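Local coordinates for Lmo0135 protein (Listeria monocytogenes EGD-e, PDB 5ISU) that probably binds a peptide or related solute outside the cell and passes it to an ABC transporter for import, at residues 30-35 and 163-168; 40-45 and 487-492; 98-103 and 149-154; 188-193 and 208-213. All blocks are in the same frame, centred on the assembly; numbering follows the deposited sequence.

Contact 1: residues 30-35 and 163-168; sequences VINPNY and ENIEKS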
loop_
_atom_site.group_PDB
_atom_site.type_symbol
_atom_site.label_atom_id
_atom_site.label_comp_id
_atom_site.label_asym_id
_atom_site.label_seq_id
_atom_site.Cartn_x
_atom_site.Cartn_y
_atom_site.Cartn_z
ATOM N N VAL A 30 4.380 15.847 5.892
ATOM C CA VAL A 30 5.634 15.861 6.640
ATOM C C VAL A 30 6.594 14.758 6.145
ATOM O O VAL A 30 6.306 13.569 6.282
ATOM C CB VAL A 30 5.357 15.693 8.142
ATOM C CG1 VAL A 30 6.648 15.787 8.939
ATOM C CG2 VAL A 30 4.364 16.755 8.610
ATOM N N ILE A 31 7.741 15.153 5.590
ATOM C CA ILE A 31 8.726 14.188 5.073
ATOM C C ILE A 31 9.566 13.615 6.229
ATOM O O ILE A 31 10.701 14.047 6.495
ATOM C CB ILE A 31 9.620 14.815 3.983
ATOM C CG1 ILE A 31 8.735 15.544 2.951
ATOM C CG2 ILE A 31 10.471 13.731 3.319
ATOM C CD1 ILE A 31 9.491 16.285 1.873
ATOM N N ASN A 32 8.978 12.628 6.901
ATOM C CA ASN A 32 9.576 11.980 8.067
ATOM C C ASN A 32 8.944 10.585 8.142
ATOM O O ASN A 32 7.723 10.466 8.275
ATOM C CB ASN A 32 9.283 12.817 9.328
ATOM C CG ASN A 32 10.009 12.305 10.572
ATOM O OD1 ASN A 32 9.954 11.123 10.913
ATOM N ND2 ASN A 32 10.672 13.207 11.265
ATOM N N PRO A 33 9.769 9.528 8.060
ATOM C CA PRO A 33 9.252 8.152 8.039
ATOM C C PRO A 33 8.443 7.705 9.241
ATOM O O PRO A 33 7.760 6.687 9.161
ATOM C CB PRO A 33 10.513 7.305 7.895
ATOM C CG PRO A 33 11.607 8.150 8.390
ATOM C CD PRO A 33 11.245 9.548 8.011
ATOM N N ASN A 34 8.549 8.417 10.354
ATOM C CA ASN A 34 7.726 8.089 11.526
ATOM C C ASN A 34 6.253 8.476 11.287
ATOM O O ASN A 34 5.386 8.019 12.006
ATOM C CB ASN A 34 8.236 8.811 12.797
ATOM C CG ASN A 34 9.493 8.186 13.383
ATOM O OD1 ASN A 34 10.125 7.338 12.778
ATOM N ND2 ASN A 34 9.848 8.609 14.588
ATOM N N TYR A 35 5.981 9.305 10.277
ATOM C CA TYR A 35 4.611 9.769 10.012
ATOM C C TYR A 35 4.141 9.620 8.563
ATOM O O TYR A 35 2.941 9.573 8.320
ATOM C CB TYR A 35 4.487 11.241 10.447
ATOM C CG TYR A 35 4.923 11.444 11.886
ATOM C CD1 TYR A 35 4.046 11.198 12.940
ATOM C CD2 TYR A 35 6.229 11.829 12.192
ATOM C CE1 TYR A 35 4.454 11.345 14.251
ATOM C CE2 TYR A 35 6.645 11.983 13.495
ATOM C CZ TYR A 35 5.759 11.729 14.525
ATOM O OH TYR A 35 6.172 11.881 15.825
ATOM N N GLU A 163 10.283 17.875 21.297
ATOM C CA GLU A 163 9.032 17.448 21.924
ATOM C C GLU A 163 7.958 16.989 20.954
ATOM O O GLU A 163 7.242 16.037 21.252
ATOM C CB GLU A 163 8.449 18.540 22.813
ATOM C CG GLU A 163 9.334 18.958 23.973
ATOM C CD GLU A 163 8.516 19.500 25.132
ATOM O OE1 GLU A 163 7.529 18.819 25.487
ATOM O OE2 GLU A 163 8.861 20.565 25.711
ATOM N N ASN A 164 7.806 17.692 19.830
ATOM C CA ASN A 164 6.824 17.309 18.804
ATOM C C ASN A 164 7.546 17.156 17.463
ATOM O O ASN A 164 7.789 18.130 16.743
ATOM C CB ASN A 164 5.666 18.311 18.714
ATOM C CG ASN A 164 4.547 17.833 17.788
ATOM O OD1 ASN A 164 4.787 17.106 16.817
ATOM N ND2 ASN A 164 3.319 18.246 18.085
ATOM N N ILE A 165 7.854 15.910 17.129
ATOM C CA ILE A 165 8.602 15.602 15.930
ATOM C C ILE A 165 7.813 15.887 14.661
ATOM O O ILE A 165 8.374 16.441 13.717
ATOM C CB ILE A 165 9.116 14.144 15.936
ATOM C CG1 ILE A 165 10.043 13.927 17.139
ATOM C CG2 ILE A 165 9.875 13.836 14.651
ATOM C CD1 ILE A 165 10.498 12.498 17.337
ATOM N N GLU A 166 6.526 15.552 14.647
ATOM C CA GLU A 166 5.704 15.753 13.451
ATOM C C GLU A 166 5.606 17.235 13.006
ATOM O O GLU A 166 5.543 17.510 11.812
ATOM C CB GLU A 166 4.300 15.141 13.642
ATOM C CG GLU A 166 3.436 15.105 12.372
ATOM C CD GLU A 166 2.047 14.490 12.581
ATOM O OE1 GLU A 166 1.451 14.687 13.666
ATOM O OE2 GLU A 166 1.525 13.838 11.636
ATOM N N LYS A 167 5.611 18.172 13.953
ATOM C CA LYS A 167 5.482 19.609 13.638
ATOM C C LYS A 167 6.809 20.365 13.566
ATOM O O LYS A 167 6.832 21.499 13.107
ATOM C CB LYS A 167 4.529 20.312 14.636
ATOM C CG LYS A 167 3.034 20.159 14.340
ATOM C CD LYS A 167 2.613 18.701 14.173
ATOM C CE LYS A 167 1.111 18.519 13.995
ATOM N NZ LYS A 167 0.350 18.883 15.217
ATOM N N SER A 168 7.897 19.743 14.014
ATOM C CA SER A 168 9.229 20.377 14.013
ATOM C C SER A 168 9.642 20.963 12.659
ATOM O O SER A 168 9.501 20.313 11.619
ATOM C CB SER A 168 10.296 19.368 14.460
ATOM O OG SER A 168 11.602 19.922 14.407
#

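Contact 2: residues 40-45 and 487-492; sequences VTLTIQ and QPVTMF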
loop_
_atom_site.group_PDB
_atom_site.type_symbol
_atom_site.label_atom_id
_atom_site.label_comp_id
_atom_site.label_asym_id
_atom_site.label_seq_id
_atom_site.Cartn_x
_atom_site.Cartn_y
_atom_site.Cartn_z
ATOM N N VAL A 40 2.396 10.847 -2.172
ATOM C CA VAL A 40 3.419 11.821 -2.534
ATOM C C VAL A 40 4.557 11.875 -1.528
ATOM O O VAL A 40 5.732 11.855 -1.916
ATOM C CB VAL A 40 2.834 13.218 -2.761
ATOM C CG1 VAL A 40 3.948 14.202 -3.125
ATOM C CG2 VAL A 40 1.789 13.164 -3.860
ATOM N N THR A 41 4.221 11.901 -0.249
ATOM C CA THR A 41 5.242 11.978 0.781
ATOM C C THR A 41 6.112 10.725 0.769
ATOM O O THR A 41 7.337 10.809 0.932
ATOM C CB THR A 41 4.632 12.148 2.200
ATOM O OG1 THR A 41 3.730 13.251 2.216
ATOM C CG2 THR A 41 5.695 12.401 3.218
ATOM N N LEU A 42 5.485 9.567 0.598
ATOM C CA LEU A 42 6.239 8.311 0.569
ATOM C C LEU A 42 7.164 8.251 -0.641
ATOM O O LEU A 42 8.260 7.708 -0.562
ATOM C CB LEU A 42 5.291 7.089 0.587
ATOM C CG LEU A 42 4.655 6.759 1.940
ATOM C CD1 LEU A 42 3.551 5.706 1.846
ATOM C CD2 LEU A 42 5.718 6.311 2.933
ATOM N N THR A 43 6.704 8.803 -1.761
ATOM C CA THR A 43 7.474 8.806 -2.989
ATOM C C THR A 43 8.745 9.628 -2.782
ATOM O O THR A 43 9.831 9.208 -3.172
ATOM C CB THR A 43 6.636 9.391 -4.152
ATOM O OG1 THR A 43 5.475 8.591 -4.353
ATOM C CG2 THR A 43 7.424 9.440 -5.462
ATOM N N ILE A 44 8.605 10.774 -2.118
ATOM C CA ILE A 44 9.750 11.655 -1.861
ATOM C C ILE A 44 10.659 11.038 -0.795
ATOM O O ILE A 44 11.900 11.020 -0.948
ATOM C CB ILE A 44 9.297 13.096 -1.532
ATOM C CG1 ILE A 44 8.576 13.671 -2.758
ATOM C CG2 ILE A 44 10.488 13.965 -1.158
ATOM C CD1 ILE A 44 8.007 15.053 -2.585
ATOM N N GLN A 45 10.051 10.463 0.234
ATOM C CA GLN A 45 10.817 9.799 1.294
ATOM C C GLN A 45 11.727 8.678 0.774
ATOM O O GLN A 45 12.839 8.497 1.261
ATOM C CB GLN A 45 9.857 9.244 2.331
ATOM C CG GLN A 45 10.462 8.220 3.271
ATOM C CD GLN A 45 9.440 7.730 4.275
ATOM O OE1 GLN A 45 8.834 8.529 4.968
ATOM N NE2 GLN A 45 9.250 6.421 4.354
ATOM N N GLN A 487 8.168 -0.399 -8.190
ATOM C CA GLN A 487 7.509 -1.028 -7.041
ATOM C C GLN A 487 6.286 -0.251 -6.643
ATOM O O GLN A 487 6.155 0.924 -6.997
ATOM C CB GLN A 487 8.462 -1.132 -5.845
ATOM C CG GLN A 487 8.709 0.189 -5.149
ATOM C CD GLN A 487 9.518 0.067 -3.881
ATOM O OE1 GLN A 487 10.210 -0.909 -3.670
ATOM N NE2 GLN A 487 9.472 1.105 -3.048
ATOM N N PRO A 488 5.399 -0.876 -5.858
ATOM C CA PRO A 488 4.185 -0.190 -5.443
ATOM C C PRO A 488 4.446 1.158 -4.781
ATOM O O PRO A 488 5.496 1.350 -4.156
ATOM C CB PRO A 488 3.584 -1.155 -4.422
ATOM C CG PRO A 488 4.085 -2.490 -4.853
ATOM C CD PRO A 488 5.483 -2.238 -5.290
ATOM N N VAL A 489 3.505 2.081 -4.974
ATOM C CA VAL A 489 3.489 3.425 -4.386
ATOM C C VAL A 489 4.543 4.452 -4.849
ATOM O O VAL A 489 4.187 5.497 -5.382
ATOM C CB VAL A 489 3.549 3.387 -2.818
ATOM C CG1 VAL A 489 3.343 4.780 -2.229
ATOM C CG2 VAL A 489 2.503 2.436 -2.238
ATOM N N THR A 490 5.816 4.166 -4.608
ATOM C CA THR A 490 6.905 5.117 -4.844
ATOM C C THR A 490 7.520 5.147 -6.219
ATOM O O THR A 490 8.515 5.833 -6.411
ATOM C CB THR A 490 8.056 4.811 -3.887
ATOM O OG1 THR A 490 8.708 3.597 -4.295
ATOM C CG2 THR A 490 7.524 4.672 -2.443
ATOM N N MET A 491 6.933 4.411 -7.157
ATOM C CA MET A 491 7.421 4.278 -8.546
ATOM C C MET A 491 8.634 3.389 -8.583
ATOM O O MET A 491 8.568 2.315 -9.145
ATOM C CB MET A 491 7.705 5.605 -9.257
ATOM C CG MET A 491 6.521 6.540 -9.318
ATOM S SD MET A 491 7.000 8.051 -10.167
ATOM C CE MET A 491 5.561 9.061 -9.884
ATOM N N PHE A 492 9.739 3.830 -7.999
ATOM C CA PHE A 492 10.944 3.020 -7.979
ATOM C C PHE A 492 11.455 2.835 -6.564
ATOM O O PHE A 492 11.156 3.641 -5.661
ATOM C CB PHE A 492 12.051 3.637 -8.818
ATOM C CG PHE A 492 11.827 3.550 -10.301
ATOM C CD1 PHE A 492 12.042 2.358 -10.971
ATOM C CD2 PHE A 492 11.481 4.665 -11.032
ATOM C CE1 PHE A 492 11.872 2.263 -12.340
ATOM C CE2 PHE A 492 11.320 4.583 -12.402
ATOM C CZ PHE A 492 11.505 3.375 -13.055
HETATM O O HOH W 1 10.711 7.926 -5.495
#

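Contact 3: residues 98-103 and 149-154; sequences FTVNSI and KTFFPI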
loop_
_atom_site.group_PDB
_atom_site.type_symbol
_atom_site.label_atom_id
_atom_site.label_comp_id
_atom_site.label_asym_id
_atom_site.label_seq_id
_atom_site.Cartn_x
_atom_site.Cartn_y
_atom_site.Cartn_z
ATOM N N PHE A 98 17.010 5.032 18.854
ATOM C CA PHE A 98 16.307 6.290 19.032
ATOM C C PHE A 98 15.017 6.322 18.221
ATOM O O PHE A 98 13.994 6.807 18.702
ATOM C CB PHE A 98 17.190 7.499 18.660
ATOM C CG PHE A 98 16.411 8.771 18.511
ATOM C CD1 PHE A 98 16.061 9.514 19.623
ATOM C CD2 PHE A 98 15.978 9.190 17.264
ATOM C CE1 PHE A 98 15.316 10.667 19.496
ATOM C CE2 PHE A 98 15.223 10.341 17.121
ATOM C CZ PHE A 98 14.890 11.082 18.241
ATOM N N THR A 99 15.060 5.814 16.999
ATOM C CA THR A 99 13.856 5.835 16.160
ATOM C C THR A 99 12.717 5.011 16.778
ATOM O O THR A 99 11.577 5.481 16.845
ATOM C CB THR A 99 14.113 5.370 14.715
ATOM O OG1 THR A 99 15.164 6.157 14.118
ATOM C CG2 THR A 99 12.848 5.540 13.892
ATOM N N VAL A 100 13.036 3.814 17.263
ATOM C CA VAL A 100 12.028 2.946 17.873
ATOM C C VAL A 100 11.457 3.586 19.136
ATOM O O VAL A 100 10.245 3.557 19.343
ATOM C CB VAL A 100 12.583 1.545 18.208
ATOM C CG1 VAL A 100 11.573 0.719 19.028
ATOM C CG2 VAL A 100 12.973 0.816 16.947
ATOM N N ASN A 101 12.324 4.164 19.966
ATOM C CA ASN A 101 11.866 4.833 21.202
ATOM C C ASN A 101 11.018 6.059 20.870
ATOM O O ASN A 101 10.067 6.368 21.598
ATOM C CB ASN A 101 13.042 5.214 22.116
ATOM C CG ASN A 101 13.762 3.995 22.698
ATOM O OD1 ASN A 101 14.973 4.026 22.921
ATOM N ND2 ASN A 101 13.026 2.924 22.936
ATOM N N SER A 102 11.333 6.738 19.765
ATOM C CA SER A 102 10.549 7.914 19.367
ATOM C C SER A 102 9.160 7.481 18.831
ATOM O O SER A 102 8.195 8.231 18.944
ATOM C CB SER A 102 11.303 8.802 18.363
ATOM O OG SER A 102 11.382 8.188 17.084
ATOM N N ILE A 103 9.059 6.271 18.282
ATOM C CA ILE A 103 7.759 5.734 17.811
ATOM C C ILE A 103 6.947 5.210 19.003
ATOM O O ILE A 103 5.713 5.361 19.051
ATOM C CB ILE A 103 7.940 4.599 16.775
ATOM C CG1 ILE A 103 8.491 5.158 15.459
ATOM C CG2 ILE A 103 6.611 3.903 16.479
ATOM C CD1 ILE A 103 8.807 4.099 14.420
ATOM N N LYS A 149 11.540 -5.142 8.239
ATOM C CA LYS A 149 11.772 -4.989 6.787
ATOM C C LYS A 149 11.116 -3.758 6.146
ATOM O O LYS A 149 11.294 -3.543 4.955
ATOM C CB LYS A 149 11.262 -6.209 6.024
ATOM C CG LYS A 149 11.818 -7.541 6.448
ATOM C CD LYS A 149 13.282 -7.710 6.166
ATOM C CE LYS A 149 13.648 -9.170 6.364
ATOM N NZ LYS A 149 15.080 -9.401 6.061
ATOM N N THR A 150 10.334 -2.997 6.909
ATOM C CA THR A 150 9.674 -1.772 6.420
ATOM C C THR A 150 10.064 -0.573 7.307
ATOM O O THR A 150 9.313 0.395 7.425
ATOM C CB THR A 150 8.120 -1.933 6.393
ATOM O OG1 THR A 150 7.625 -2.271 7.709
ATOM C CG2 THR A 150 7.690 -3.025 5.405
ATOM N N PHE A 151 11.286 -0.616 7.848
ATOM C CA PHE A 151 11.776 0.364 8.796
ATOM C C PHE A 151 12.857 1.319 8.255
ATOM O O PHE A 151 13.934 0.878 7.805
ATOM C CB PHE A 151 12.354 -0.401 9.990
ATOM C CG PHE A 151 12.619 0.455 11.183
ATOM C CD1 PHE A 151 11.630 0.658 12.121
ATOM C CD2 PHE A 151 13.848 1.050 11.373
ATOM C CE1 PHE A 151 11.852 1.457 13.230
ATOM C CE2 PHE A 151 14.083 1.841 12.481
ATOM C CZ PHE A 151 13.078 2.038 13.418
ATOM N N PHE A 152 12.574 2.620 8.360
ATOM C CA PHE A 152 13.489 3.696 7.936
ATOM C C PHE A 152 13.933 4.452 9.191
ATOM O O PHE A 152 13.101 5.055 9.853
ATOM C CB PHE A 152 12.784 4.696 6.997
ATOM C CG PHE A 152 12.336 4.117 5.676
ATOM C CD1 PHE A 152 11.183 3.357 5.587
ATOM C CD2 PHE A 152 13.040 4.394 4.501
ATOM C CE1 PHE A 152 10.756 2.846 4.357
ATOM C CE2 PHE A 152 12.632 3.883 3.276
ATOM C CZ PHE A 152 11.482 3.109 3.203
ATOM N N PRO A 153 15.234 4.417 9.536
ATOM C CA PRO A 153 15.618 5.161 10.720
ATOM C C PRO A 153 15.688 6.672 10.504
ATOM O O PRO A 153 15.826 7.148 9.354
ATOM C CB PRO A 153 17.014 4.612 11.050
ATOM C CG PRO A 153 17.522 4.048 9.790
ATOM C CD PRO A 153 16.319 3.549 9.051
ATOM N N ILE A 154 15.529 7.410 11.606
ATOM C CA ILE A 154 15.674 8.878 11.593
ATOM C C ILE A 154 16.927 9.234 12.414
ATOM O O ILE A 154 17.437 8.404 13.146
ATOM C CB ILE A 154 14.389 9.629 12.024
ATOM C CG1 ILE A 154 13.976 9.322 13.471
ATOM C CG2 ILE A 154 13.255 9.264 11.080
ATOM C CD1 ILE A 154 12.767 10.120 13.932
#

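Contact 4: residues 188-193 and 208-213; sequences GEYVSL and KVTFRI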
loop_
_atom_site.group_PDB
_atom_site.type_symbol
_atom_site.label_atom_id
_atom_site.label_comp_id
_atom_site.label_asym_id
_atom_site.label_seq_id
_atom_site.Cartn_x
_atom_site.Cartn_y
_atom_site.Cartn_z
ATOM N N GLY A 188 3.525 23.911 -3.552
ATOM C CA GLY A 188 2.690 23.746 -4.733
ATOM C C GLY A 188 3.408 23.743 -6.080
ATOM O O GLY A 188 2.752 23.691 -7.122
ATOM N N GLU A 189 4.743 23.780 -6.076
ATOM C CA GLU A 189 5.487 23.812 -7.334
ATOM C C GLU A 189 6.479 22.660 -7.495
ATOM O O GLU A 189 6.413 21.951 -8.500
ATOM C CB GLU A 189 6.197 25.156 -7.510
ATOM C CG GLU A 189 5.259 26.358 -7.569
ATOM C CD GLU A 189 5.986 27.668 -7.883
ATOM O OE1 GLU A 189 6.843 27.692 -8.799
ATOM O OE2 GLU A 189 5.682 28.687 -7.229
ATOM N N TYR A 190 7.400 22.482 -6.544
ATOM C CA TYR A 190 8.392 21.403 -6.663
ATOM C C TYR A 190 9.220 21.157 -5.409
ATOM O O TYR A 190 9.261 21.982 -4.495
ATOM C CB TYR A 190 9.395 21.673 -7.833
ATOM C CG TYR A 190 10.271 22.902 -7.633
ATOM C CD1 TYR A 190 11.427 22.848 -6.852
ATOM C CD2 TYR A 190 9.934 24.120 -8.223
ATOM C CE1 TYR A 190 12.221 23.972 -6.670
ATOM C CE2 TYR A 190 10.718 25.251 -8.049
ATOM C CZ TYR A 190 11.859 25.175 -7.274
ATOM O OH TYR A 190 12.606 26.304 -7.099
ATOM N N VAL A 191 9.862 19.990 -5.402
ATOM C CA VAL A 191 10.834 19.605 -4.380
ATOM C C VAL A 191 12.102 19.247 -5.158
ATOM O O VAL A 191 12.038 18.389 -6.034
ATOM C CB VAL A 191 10.412 18.376 -3.568
ATOM C CG1 VAL A 191 11.486 18.050 -2.534
ATOM C CG2 VAL A 191 9.072 18.617 -2.889
ATOM N N SER A 192 13.227 19.907 -4.868
ATOM C CA SER A 192 14.496 19.616 -5.571
ATOM C C SER A 192 15.482 18.918 -4.637
ATOM O O SER A 192 15.569 19.244 -3.445
ATOM C CB SER A 192 15.129 20.886 -6.159
ATOM O OG SER A 192 15.365 21.848 -5.152
ATOM N N LEU A 193 16.217 17.961 -5.201
ATOM C CA LEU A 193 17.182 17.178 -4.462
ATOM C C LEU A 193 18.465 17.046 -5.270
ATOM O O LEU A 193 18.457 17.253 -6.489
ATOM C CB LEU A 193 16.617 15.770 -4.256
ATOM C CG LEU A 193 15.203 15.534 -3.705
ATOM C CD1 LEU A 193 14.873 14.049 -3.833
ATOM C CD2 LEU A 193 15.049 15.966 -2.263
ATOM N N LYS A 208 20.852 15.503 -10.210
ATOM C CA LYS A 208 19.703 16.189 -9.581
ATOM C C LYS A 208 18.371 15.527 -9.872
ATOM O O LYS A 208 18.183 14.971 -10.945
ATOM C CB LYS A 208 19.630 17.630 -10.053
ATOM C CG LYS A 208 20.871 18.417 -9.736
ATOM C CD LYS A 208 20.615 19.875 -9.967
ATOM C CE LYS A 208 21.863 20.690 -9.748
ATOM N NZ LYS A 208 21.506 22.128 -9.861
ATOM N N VAL A 209 17.470 15.554 -8.890
ATOM C CA VAL A 209 16.128 14.997 -9.043
ATOM C C VAL A 209 15.150 16.027 -8.528
ATOM O O VAL A 209 15.304 16.537 -7.423
ATOM C CB VAL A 209 15.942 13.671 -8.296
ATOM C CG1 VAL A 209 14.491 13.210 -8.361
ATOM C CG2 VAL A 209 16.840 12.593 -8.880
ATOM N N THR A 210 14.153 16.341 -9.345
ATOM C CA THR A 210 13.152 17.319 -8.991
ATOM C C THR A 210 11.812 16.639 -9.066
ATOM O O THR A 210 11.542 15.925 -10.031
ATOM C CB THR A 210 13.151 18.500 -9.987
ATOM O OG1 THR A 210 14.441 19.108 -10.015
ATOM C CG2 THR A 210 12.099 19.565 -9.608
ATOM N N PHE A 211 10.995 16.810 -8.029
ATOM C CA PHE A 211 9.631 16.281 -8.035
ATOM C C PHE A 211 8.747 17.449 -8.404
ATOM O O PHE A 211 8.619 18.387 -7.620
ATOM C CB PHE A 211 9.231 15.696 -6.680
ATOM C CG PHE A 211 9.911 14.392 -6.373
ATOM C CD1 PHE A 211 9.336 13.187 -6.769
ATOM C CD2 PHE A 211 11.128 14.364 -5.720
ATOM C CE1 PHE A 211 9.952 11.981 -6.500
ATOM C CE2 PHE A 211 11.766 13.156 -5.461
ATOM C CZ PHE A 211 11.172 11.968 -5.836
ATOM N N ARG A 212 8.172 17.386 -9.610
ATOM C CA ARG A 212 7.303 18.446 -10.161
ATOM C C ARG A 212 5.823 18.193 -9.877
ATOM O O ARG A 212 5.264 17.200 -10.311
ATOM C CB ARG A 212 7.537 18.544 -11.674
ATOM C CG ARG A 212 6.624 19.472 -12.459
ATOM C CD ARG A 212 6.684 20.912 -11.997
ATOM N NE ARG A 212 7.995 21.533 -12.192
ATOM C CZ ARG A 212 8.279 22.796 -11.862
ATOM N NH1 ARG A 212 7.348 23.588 -11.316
ATOM N NH2 ARG A 212 9.504 23.276 -12.069
ATOM N N ILE A 213 5.184 19.139 -9.207
ATOM C CA ILE A 213 3.785 19.017 -8.815
ATOM C C ILE A 213 2.807 19.513 -9.892
ATOM O O ILE A 213 2.649 20.702 -10.054
ATOM C CB ILE A 213 3.544 19.805 -7.501
ATOM C CG1 ILE A 213 4.514 19.331 -6.414
ATOM C CG2 ILE A 213 2.096 19.654 -7.041
ATOM C CD1 ILE A 213 4.421 20.099 -5.113
#

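Contact 1: residues 30-35 and 163-168
Glu166 lies stacked against the ring of Tyr35. CB of Glu166 sits over the ring centre, 3.7 Å from the centroid and only 7° off the ring normal, a CH-pi contact. From there the side chain runs out over the same face: CG is anti to the backbone N (chi1 -171°), the chain stays extended, and the carboxylate reaches the CD1 side, its plane tilted 23° from that of the ring. Ile165 comes at the ring from a different direction. Its CG2 lies at the edge, near the ring plane, 3.9 Å from Tyr35 CE2, and its CB is 3.7 Å from Tyr35 OH. The same methyl also meets the amide of Asn32, with CG2 3.5 Å from Asn32 ND2. Further along, both methyls of Val30 straddle the carbonyl oxygen of Glu166, CG1 and CG2 each 3.5 Å from it.

Behind this first shell, each loop braces itself. Asn32 OD1 accepts from Asn34 N at 3.1 Å, on a lone pair, forming an Asx turn; Asn164 OD1 takes Lys167 N in an Asx motif. Asn32 ND2 bonds to Asn171, and Tyr35 OH to the backbone oxygen of Gln108.

The contact joins the loop between strand 19-24 and helix 39-48 to the one between helix 156-159 and strand 180-186. No hydrogen bond passes directly between 30-35 and 163-168. They adhere through van der Waals and CH-pi contact, carbon set against ring, amide and carbonyl, while the outside bonds of Asn32 and Tyr35 should limit how far amide and ring can turn.

Contact 2: residues 40-45 and 487-492
Leu42 and Val489 make the apolar part of this contact. CB of Leu42 is 4.1 Å from CG1 of Val489, and the same methyl is also near Leu42 CD1. Val489 CB points toward the helix, and with CG1 anti to the backbone N (chi1 -172°) that methyl is the branch that touches Leu42.

Side chain meets backbone at Thr490, whose methyl CG2 rests 3.6 Å from the carbonyl oxygen of Leu42. At Thr43 the backbones themselves come together, with its CA 4.2 Å from that of Thr490. The Thr43 hydroxyl lies over the turn, OG1 being 3.8 Å from Thr490 CA, but its polar partner is the carbonyl of Arg39, one helical turn earlier.

Direct hydrogen bonds between 40-45 and 487-492 are absent, and a water does the joining. It donates to Thr43 O at 2.8 Å and to Thr490 O at 3.2 Å, so it links the helix carbonyl to one in the turn.

Within 487-492 the bonding is dense. Thr490 N bonds to Pro488 O around Val489, whose phi/psi of 69°/-63° make a classic gamma turn. Thr490 OG1 accepts from Gln487 NE2 at 2.9 Å and donates to Phe492 O at 2.8 Å, tying the hydroxyl into both sides of the hairpin; the backbone adds Gln487 N to Met491 O.

The short hairpin of strands 486-487 and 491-492 is thus set against helix 39-48. Beyond it, Met491 and Phe492 pack on strands 231-233 and 462-475, Phe492 also on strand 248-263, so the turn lies between the helix and that larger sheet.

Contact 3: residues 98-103 and 149-154
Residues 98-103 of helix 93-104 meet an irregular piece of chain, 149-154, most closely where the CA atoms of Thr99 and Pro153 are 5.8 Å apart, and Ile154 N donates to the hydroxyl of Thr99. That bond is short and nearly straight, 2.8 Å from Ile154 N to Thr99 OG1 with an angle of 171° at the hydrogen. Thr99 OG1 is also bonded to Asp95 O, a turn back in the helix, so a single hydroxyl links the loop to the helix backbone.

The two branches of Thr99 divide the work. Its methyl points to the ring of Phe151, with CG2 3.5 Å from CZ, the two side chains sliding past each other in opposite directions. Val100 approaches the same end of the ring at about a right angle, CG2 being 3.7 Å from Phe151 CZ, and Ile103 CD1 adds a looser touch at CE1. The ring is thus received obliquely among three helix side chains.

Ile154 fills the other side of Thr99. With CG1 between the backbone N and the carbonyl carbon (chi1 63°), its chain passes Thr99 OG1 and brings CG1 to the edge of the Phe98 ring, 4.0 Å from CE2. CD1 ends near Ser102 OG, which itself donates to Thr99 O at 2.7 Å.

Helix 93-104 also touches strand 121-129 through Val100. In the connection between helices 144-148 and 156-159, Phe151 is bonded by its backbone to Leu52, while Ile154 is pinned by a threonine hydroxyl within a helix, one that takes a loop N-H and bonds to the carbonyl one turn back.

Contact 4: residues 188-193 and 208-213
Arg212 doubles back so that its guanidinium lies with one face against CB of Tyr190. The bends at chi2 and chi3 (59° and 64°) bring it there, and Arg212 NH2 is 4.0 Å from Tyr190 CD2, with ring and guanidinium planes well inclined. The tyrosine hydroxyl itself bonds to Glu184. Close by, the backbone oxygen of Glu189 accepts from Ile213 N at 3.1 Å.

From Tyr190 on, the pairing is regular antiparallel sheet, the central strands of a four-stranded mixed sheet in which 19-24 and 180-186 lie outermost. On its other edge, the one facing strand 180-186, segment 188-193 has a classic beta bulge at Glu189 and Tyr190. Val191 and Phe211 form a hydrogen-bonded pair, with Phe211 N to Val191 O at 2.7 Å and Val191 N to Phe211 O at 3.0 Å. Leu193 and Val209 form the next such pair.

Val191, Leu193, Val209 and Phe211 share one face. There Leu193 CD1 meets the edge of the Phe211 ring, in its plane, 3.6 Å from CE2, and helix 39-48 packs over Val191, Leu193 and Phe211. On the opposite face Thr210 CG2 touches Tyr190 CB at 3.9 Å.

How the contacts relate
From the N terminus, the chain passes strand 19-24, enters the loop 30-35 of contact 1 and then helix 39-48 of contact 2. Contact 3 opens and closes next, joining 98-103 to 149-154 inside the loop that contact 1 closes at 163-168. Contact 4 follows in series, a tight local pairing, and contact 2 closes only near the C terminus, enclosing contacts 3 and 4 while crossing contact 1. It brings the C-terminal hairpin back to helix 39-48, which also packs on the sheet of contact 4 and, through Gln45, touches Pro33 and Phe152. Asn34 joins contacts 1 and 3 through a probable hydrogen bond to Ser102. Contacts 3 and 4 stay about 12 Å apart at their nearest atoms.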